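Thioredoxin-like fold domain-containing protein (Paracoccus denitrificans, PDB 3D4T) probably acts as a thiol-disulfide oxidoreductase of the thioredoxin fold, exchanging disulfides through a thioredoxin-type pair of cysteines. Local coordinates at residues R21-E26 against Q56-R61. Residues are numbered along the deposited sequence; the frame is centred on the assembly and turned at random. Where two conformers were deposited one is given.
Sequences RLLMFE and QRLQMR
Residues L22 to E26 run parallel to Q56 to M60, the strand axes 4.5 Å apart at closest approach and inclined at 33°. Five backbone hydrogen bonds step along the pair: Q56 N to L22 O, M24 N to Q56 O, L58 N to M24 O, E26 N to L58 O, and finally M60 N to E26 O (2.9 Å), which carries the ladder just past the end of strand 55-59. Strand 55-59 forms one edge of the sheet; strand 20-26, inside it, pairs on its other side antiparallel with 79-84. Between strands 20-26 and 55-59 the chain passes through helices 31-39 and 48-52, the first starting at the C30–C33 disulfide, in the right-handed beta-alpha-beta crossover of the thioredoxin fold. On the face of L23 and F25, L58 lies alongside the phenylalanine, its CD1 3.7 Å from F25 CE1, and also reaches L23 CD1 at 4.1 Å. Without the ring, as with an alanine at F25, L58 CB and CD1 would probably lose their aromatic neighbour and a gap would open beside them. On the face of M24, E26 and R57, toward helix 31-39, R57 extends from CG to NE beside M24, with NE 4.0 Å from SD. With CG anti to its carbonyl carbon (chi1 -56°) and the chain extended beyond, E26 brings OE2 to the guanidinium edge in a long salt bridge (3.6 Å to R57 NE), the carboxylate and guanidinium planes 52° apart. The stronger partner of R57 is D37, salt-bridged to NH2, while E26 touches C33.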
ATOM      1  N   ARG A  21      -2.298   7.990  -2.628  1.00 15.38           N
ATOM      2  CA  ARG A  21      -2.626   6.639  -3.119  0.50 14.53           C
ATOM      3  C   ARG A  21      -1.832   5.594  -2.333  1.00 13.12           C
ATOM      4  O   ARG A  21      -0.721   5.877  -1.903  1.00 12.35           O
ATOM      5  CB  ARG A  21      -2.240   6.475  -4.590  0.50 14.75           C
ATOM      6  CG  ARG A  21      -3.020   7.304  -5.593  0.50 15.83           C
ATOM      7  CD  ARG A  21      -2.230   7.326  -6.909  0.50 18.94           C
ATOM      8  NE  ARG A  21      -0.860   7.817  -6.687  0.50 19.54           N
ATOM      9  CZ  ARG A  21       0.136   7.754  -7.564  0.50 20.94           C
ATOM     10  NH1 ARG A  21      -0.038   7.199  -8.769  0.50 21.23           N
ATOM     11  NH2 ARG A  21       1.320   8.245  -7.230  0.50 21.12           N
ATOM     12  N   LEU A  22      -2.373   4.396  -2.204  1.00 11.60           N
ATOM     13  CA  LEU A  22      -1.641   3.300  -1.601  1.00 10.82           C
ATOM     14  C   LEU A  22      -1.274   2.270  -2.667  1.00 10.49           C
ATOM     15  O   LEU A  22      -2.128   1.521  -3.125  1.00 10.90           O
ATOM     16  CB  LEU A  22      -2.457   2.636  -0.492  1.00  9.74           C
ATOM     17  CG  LEU A  22      -1.732   1.686   0.444  1.00 10.04           C
ATOM     18  CD1 LEU A  22      -0.708   2.451   1.316  1.00  9.65           C
ATOM     19  CD2 LEU A  22      -2.757   1.001   1.310  1.00  8.78           C
ATOM     20  N   LEU A  23       0.005   2.207  -3.019  1.00  9.69           N
ATOM     21  CA  LEU A  23       0.495   1.162  -3.904  1.00  9.47           C
ATOM     22  C   LEU A  23       0.692  -0.132  -3.115  1.00  9.99           C
ATOM     23  O   LEU A  23       1.392  -0.140  -2.111  1.00  9.83           O
ATOM     24  CB  LEU A  23       1.855   1.572  -4.485  1.00 10.04           C
ATOM     25  CG  LEU A  23       1.931   2.945  -5.155  1.00 10.41           C
ATOM     26  CD1 LEU A  23       3.288   3.110  -5.790  1.00 11.01           C
ATOM     27  CD2 LEU A  23       0.820   3.088  -6.209  1.00  9.09           C
ATOM     28  N   MET A  24       0.101  -1.215  -3.597  1.00  9.24           N
ATOM     29  CA  MET A  24       0.296  -2.520  -3.018  1.00  9.81           C
ATOM     30  C   MET A  24       1.127  -3.348  -3.993  1.00  9.41           C
ATOM     31  O   MET A  24       0.665  -3.689  -5.100  1.00  9.16           O
ATOM     32  CB  MET A  24      -1.044  -3.205  -2.757  1.00  9.09           C
ATOM     33  CG  MET A  24      -0.873  -4.675  -2.342  1.00 11.04           C
ATOM     34  SD  MET A  24      -2.423  -5.605  -2.274  1.00 12.63           S
ATOM     35  CE  MET A  24      -1.830  -7.006  -1.331  1.00 10.65           C
ATOM     36  N   PHE A  25       2.347  -3.666  -3.576  1.00  8.69           N
ATOM     37  CA  PHE A  25       3.236  -4.474  -4.373  1.00  9.21           C
ATOM     38  C   PHE A  25       3.029  -5.946  -4.051  1.00 10.09           C
ATOM     39  O   PHE A  25       3.021  -6.335  -2.886  1.00 10.17           O
ATOM     40  CB  PHE A  25       4.688  -4.029  -4.193  1.00  8.04           C
ATOM     41  CG  PHE A  25       4.977  -2.697  -4.836  1.00  7.69           C
ATOM     42  CD1 PHE A  25       5.399  -2.634  -6.162  1.00  7.40           C
ATOM     43  CD2 PHE A  25       4.802  -1.515  -4.122  1.00  7.11           C
ATOM     44  CE1 PHE A  25       5.667  -1.404  -6.772  1.00  8.31           C
ATOM     45  CE2 PHE A  25       5.056  -0.269  -4.701  1.00  4.13           C
ATOM     46  CZ  PHE A  25       5.493  -0.199  -6.025  1.00  7.23           C
ATOM     47  N   GLU A  26       2.843  -6.746  -5.103  1.00 11.39           N
ATOM     48  CA  GLU A  26       2.545  -8.185  -4.968  1.00 12.80           C
ATOM     49  C   GLU A  26       3.443  -9.005  -5.881  1.00 13.52           C
ATOM     50  O   GLU A  26       4.150  -8.458  -6.726  1.00 12.57           O
ATOM     51  CB  GLU A  26       1.106  -8.456  -5.407  1.00 13.22           C
ATOM     52  CG  GLU A  26       0.073  -7.669  -4.705  1.00 15.52           C
ATOM     53  CD  GLU A  26      -1.316  -8.199  -4.992  1.00 19.55           C
ATOM     54  OE1 GLU A  26      -1.920  -8.833  -4.104  1.00 21.44           O
ATOM     55  OE2 GLU A  26      -1.794  -7.982  -6.107  1.00 20.70           O
ATOM     56  N   GLN A  56      -3.757   0.775  -5.296  1.00 12.97           N
ATOM     57  CA  GLN A  56      -3.355   0.434  -6.657  0.50 13.10           C
ATOM     58  C   GLN A  56      -2.342  -0.696  -6.562  1.00 13.31           C
ATOM     59  O   GLN A  56      -1.331  -0.569  -5.880  1.00 13.32           O
ATOM     60  CB  GLN A  56      -2.719   1.652  -7.332  0.50 13.79           C
ATOM     61  CG  GLN A  56      -3.715   2.775  -7.676  0.50 14.34           C
ATOM     62  CD  GLN A  56      -4.549   2.441  -8.893  0.50 14.45           C
ATOM     63  OE1 GLN A  56      -4.014   2.281  -9.984  0.50 17.26           O
ATOM     64  NE2 GLN A  56      -5.863   2.334  -8.715  0.50 13.08           N
ATOM     65  N   ARG A  57      -2.628  -1.823  -7.213  1.00 12.76           N
ATOM     66  CA  ARG A  57      -1.766  -2.991  -7.144  1.00 12.16           C
ATOM     67  C   ARG A  57      -0.721  -2.962  -8.249  1.00 11.41           C
ATOM     68  O   ARG A  57      -1.028  -2.620  -9.393  1.00 10.97           O
ATOM     69  CB  ARG A  57      -2.578  -4.273  -7.299  1.00 12.39           C
ATOM     70  CG  ARG A  57      -3.506  -4.592  -6.145  1.00 13.52           C
ATOM     71  CD  ARG A  57      -4.185  -5.924  -6.422  1.00 17.04           C
ATOM     72  NE  ARG A  57      -4.936  -6.431  -5.272  1.00 15.98           N
ATOM     73  CZ  ARG A  57      -6.121  -5.952  -4.969  1.00 15.72           C
ATOM     74  NH1 ARG A  57      -6.609  -4.997  -5.744  1.00 15.70           N
ATOM     75  NH2 ARG A  57      -6.813  -6.410  -3.927  1.00 15.70           N
ATOM     76  N   LEU A  58       0.498  -3.352  -7.899  1.00 10.04           N
ATOM     77  CA  LEU A  58       1.581  -3.482  -8.840  1.00  9.69           C
ATOM     78  C   LEU A  58       2.334  -4.752  -8.536  1.00 10.19           C
ATOM     79  O   LEU A  58       2.217  -5.298  -7.437  1.00 10.56           O
ATOM     80  CB  LEU A  58       2.527  -2.270  -8.751  1.00  9.29           C
ATOM     81  CG  LEU A  58       1.967  -0.879  -9.076  1.00  7.19           C
ATOM     82  CD1 LEU A  58       2.971   0.204  -8.639  1.00  6.03           C
ATOM     83  CD2 LEU A  58       1.624  -0.701 -10.581  1.00  6.07           C
ATOM     84  N   GLN A  59       3.072  -5.240  -9.528  1.00 10.44           N
ATOM     85  CA  GLN A  59       3.959  -6.369  -9.349  1.00 10.78           C
ATOM     86  C   GLN A  59       5.343  -5.892  -8.947  1.00 10.74           C
ATOM     87  O   GLN A  59       5.914  -5.006  -9.591  1.00  9.42           O
ATOM     88  CB  GLN A  59       4.081  -7.164 -10.652  1.00 12.06           C
ATOM     89  CG  GLN A  59       2.848  -7.943 -11.015  1.00 15.45           C
ATOM     90  CD  GLN A  59       2.628  -9.047 -10.013  1.00 19.81           C
ATOM     91  OE1 GLN A  59       3.549  -9.841  -9.726  1.00 20.96           O
ATOM     92  NE2 GLN A  59       1.430  -9.083  -9.433  1.00 18.93           N
ATOM     93  N   MET A  60       5.901  -6.509  -7.908  1.00 10.61           N
ATOM     94  CA  MET A  60       7.241  -6.141  -7.432  1.00 11.14           C
ATOM     95  C   MET A  60       8.314  -6.130  -8.529  1.00 11.86           C
ATOM     96  O   MET A  60       9.162  -5.229  -8.553  1.00 12.54           O
ATOM     97  CB  MET A  60       7.693  -7.074  -6.293  1.00 10.24           C
ATOM     98  CG  MET A  60       9.156  -6.870  -5.890  1.00 10.98           C
ATOM     99  SD  MET A  60       9.586  -7.782  -4.404  1.00 12.92           S
ATOM    100  CE  MET A  60       9.834  -9.380  -5.132  1.00  8.95           C
ATOM    101  N   ARG A  61       8.283  -7.113  -9.419  1.00 12.00           N
ATOM    102  CA  ARG A  61       9.351  -7.271 -10.395  1.00 13.35           C
ATOM    103  C   ARG A  61       9.200  -6.504 -11.721  1.00 12.56           C
ATOM    104  O   ARG A  61      10.127  -6.454 -12.534  1.00 11.26           O
ATOM    105  CB  ARG A  61       9.636  -8.760 -10.620  1.00 15.08           C
ATOM    106  CG  ARG A  61      10.275  -9.391  -9.365  1.00 17.73           C
ATOM    107  CD  ARG A  61      10.958 -10.724  -9.667  1.00 23.64           C
ATOM    108  NE  ARG A  61      11.522 -11.276  -8.441  1.00 26.57           N
ATOM    109  CZ  ARG A  61      10.817 -11.907  -7.507  1.00 28.23           C
ATOM    110  NH1 ARG A  61       9.498 -12.087  -7.666  1.00 27.18           N
ATOM    111  NH2 ARG A  61      11.436 -12.360  -6.416  1.00 27.51           N
TER